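Putative CRISPR-associated endoribonuclease-like protein Cas6 (Pyrococcus furiosus, PDB 3UFC) binds CRISPR RNA and probably belongs, as a Cas6 paralogue with a ferredoxin-like domain, to the RNA-handling machinery of antiviral defence. Local coordinates at residues I188-T193 against R203-V208. Residues are numbered along the deposited sequence; the frame is centred on the assembly and turned at random.
Sequences IKFKPT and RGSLMV
Ile188 N and Lys189 N both donate to Val208 O, at 2.9 and 3.1 Å, from the same face of that carbonyl's plane. Two residues opposite one make a classic beta bulge at the corner where the chain turns. Apolar Ile188 crosses Val208 obliquely, Ile188 CB 3.9 Å from Val208 CG1. Lys189 runs alongside Val208, lending its aliphatic CD to Val208 CG2 before bending at chi4 to carry the amine away. On the other face Phe190, with CG anti to its backbone N (chi1 166°), points its ring forward along its own strand, Pro192 N lying 3.7 Å above the ring plane near the rim. The CE1 edge faces small, diagonal Ser205, whose OG lies near the ring plane, 3.3 Å from Phe190 CE1. Lys191 lays its methylenes beside Leu206 and helps cover it, as does Thr130; Lys191 CD and Leu206 CD1 are modelled 3.3 Å apart, doubtfully close for two carbons. Pro192, lacking an N-H, falls in a non-hydrogen-bonded pair with Ser205, where none is needed. Beta-branched Thr193 lays CG2 3.3 Å from Gly204 O, while two backbone bonds join the pair. Strands 183-197 and 200-213 thus form an antiparallel beta hairpin at one margin of the C-terminal four-stranded sheet.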
loop_
_atom_site.group_PDB
_atom_site.type_symbol
_atom_site.label_atom_id
_atom_site.label_comp_id
_atom_site.label_asym_id
_atom_site.label_seq_id
_atom_site.Cartn_x
_atom_site.Cartn_y
_atom_site.Cartn_z
ATOM N N ILE A 188 -2.835 -3.790 -18.340
ATOM C CA ILE A 188 -3.543 -2.804 -19.141
ATOM C C ILE A 188 -2.676 -1.549 -19.255
ATOM O O ILE A 188 -2.495 -1.014 -20.346
ATOM C CB ILE A 188 -4.903 -2.450 -18.515
ATOM C CG1 ILE A 188 -5.804 -3.690 -18.512
ATOM C CG2 ILE A 188 -5.554 -1.315 -19.291
ATOM C CD1 ILE A 188 -7.150 -3.470 -17.859
ATOM N N LYS A 189 -2.140 -1.092 -18.125
ATOM C CA LYS A 189 -1.272 0.087 -18.089
ATOM C C LYS A 189 -0.109 -0.213 -17.146
ATOM O O LYS A 189 -0.271 -0.951 -16.176
ATOM C CB LYS A 189 -2.035 1.314 -17.579
ATOM C CG LYS A 189 -3.241 1.718 -18.417
ATOM C CD LYS A 189 -3.945 2.923 -17.799
ATOM C CE LYS A 189 -5.221 3.283 -18.548
ATOM N NZ LYS A 189 -4.958 3.646 -19.970
ATOM N N PHE A 190 1.057 0.366 -17.419
ATOM C CA PHE A 190 2.223 0.114 -16.583
ATOM C C PHE A 190 3.300 1.192 -16.612
ATOM O O PHE A 190 3.589 1.776 -17.655
ATOM C CB PHE A 190 2.865 -1.218 -16.990
ATOM C CG PHE A 190 4.252 -1.420 -16.440
ATOM C CD1 PHE A 190 4.444 -1.783 -15.113
ATOM C CD2 PHE A 190 5.368 -1.212 -17.245
ATOM C CE1 PHE A 190 5.726 -1.936 -14.595
ATOM C CE2 PHE A 190 6.654 -1.360 -16.739
ATOM C CZ PHE A 190 6.836 -1.723 -15.409
ATOM N N LYS A 191 3.894 1.441 -15.448
ATOM C CA LYS A 191 4.990 2.391 -15.308
ATOM C C LYS A 191 5.782 1.979 -14.069
ATOM O O LYS A 191 5.217 1.821 -12.981
ATOM C CB LYS A 191 4.478 3.829 -15.170
ATOM C CG LYS A 191 3.736 4.124 -13.885
ATOM C CD LYS A 191 4.355 5.309 -13.155
ATOM C CE LYS A 191 4.196 6.611 -13.926
ATOM N NZ LYS A 191 4.928 6.609 -15.219
ATOM N N PRO A 192 7.103 1.774 -14.225
ATOM C CA PRO A 192 7.972 1.373 -13.118
ATOM C C PRO A 192 8.193 2.504 -12.130
ATOM O O PRO A 192 8.069 3.678 -12.479
ATOM C CB PRO A 192 9.262 0.977 -13.825
ATOM C CG PRO A 192 9.313 1.965 -14.948
ATOM C CD PRO A 192 7.885 1.928 -15.465
ATOM N N THR A 193 8.520 2.147 -10.894
ATOM C CA THR A 193 8.764 3.148 -9.872
ATOM C C THR A 193 9.915 2.698 -8.986
ATOM O O THR A 193 10.214 1.507 -8.893
ATOM C CB THR A 193 7.516 3.374 -8.998
ATOM O OG1 THR A 193 7.703 4.552 -8.204
ATOM C CG2 THR A 193 7.287 2.185 -8.077
ATOM N N ARG A 203 11.760 -1.320 -5.787
ATOM C CA ARG A 203 11.208 -1.052 -7.104
ATOM C C ARG A 203 9.898 -1.800 -7.266
ATOM O O ARG A 203 9.795 -2.976 -6.921
ATOM C CB ARG A 203 12.199 -1.475 -8.191
ATOM C CG ARG A 203 13.396 -0.542 -8.317
ATOM C CD ARG A 203 14.492 -1.176 -9.157
ATOM N NE ARG A 203 15.669 -1.454 -8.341
ATOM C CZ ARG A 203 16.517 -0.522 -7.921
ATOM N NH1 ARG A 203 16.322 0.745 -8.250
ATOM N NH2 ARG A 203 17.545 -0.854 -7.154
ATOM N N GLY A 204 8.895 -1.101 -7.780
ATOM C CA GLY A 204 7.592 -1.711 -7.967
ATOM C C GLY A 204 6.901 -1.216 -9.220
ATOM O O GLY A 204 7.491 -0.504 -10.042
ATOM N N SER A 205 5.632 -1.571 -9.358
ATOM C CA SER A 205 4.877 -1.189 -10.529
ATOM C C SER A 205 3.582 -0.450 -10.226
ATOM O O SER A 205 2.768 -0.905 -9.420
ATOM C CB SER A 205 4.535 -2.438 -11.346
ATOM O OG SER A 205 5.688 -3.224 -11.606
ATOM N N LEU A 206 3.410 0.707 -10.855
ATOM C CA LEU A 206 2.161 1.438 -10.732
ATOM C C LEU A 206 1.470 0.776 -11.918
ATOM O O LEU A 206 2.038 0.719 -13.009
ATOM C CB LEU A 206 2.377 2.937 -10.964
ATOM C CG LEU A 206 2.938 3.664 -9.734
ATOM C CD1 LEU A 206 3.216 5.131 -10.054
ATOM C CD2 LEU A 206 1.935 3.557 -8.589
ATOM N N MET A 207 0.276 0.242 -11.725
ATOM C CA MET A 207 -0.350 -0.452 -12.837
ATOM C C MET A 207 -1.855 -0.624 -12.770
ATOM O O MET A 207 -2.472 -0.525 -11.712
ATOM C CB MET A 207 0.299 -1.842 -12.974
ATOM C CG MET A 207 0.231 -2.689 -11.685
ATOM S SD MET A 207 1.295 -4.198 -11.626
ATOM C CE MET A 207 0.269 -5.384 -12.476
ATOM N N VAL A 208 -2.432 -0.869 -13.940
ATOM C CA VAL A 208 -3.852 -1.139 -14.066
ATOM C C VAL A 208 -3.826 -2.527 -14.690
ATOM O O VAL A 208 -3.133 -2.750 -15.687
ATOM C CB VAL A 208 -4.558 -0.147 -15.019
ATOM C CG1 VAL A 208 -6.001 -0.585 -15.243
ATOM C CG2 VAL A 208 -4.520 1.256 -14.428
#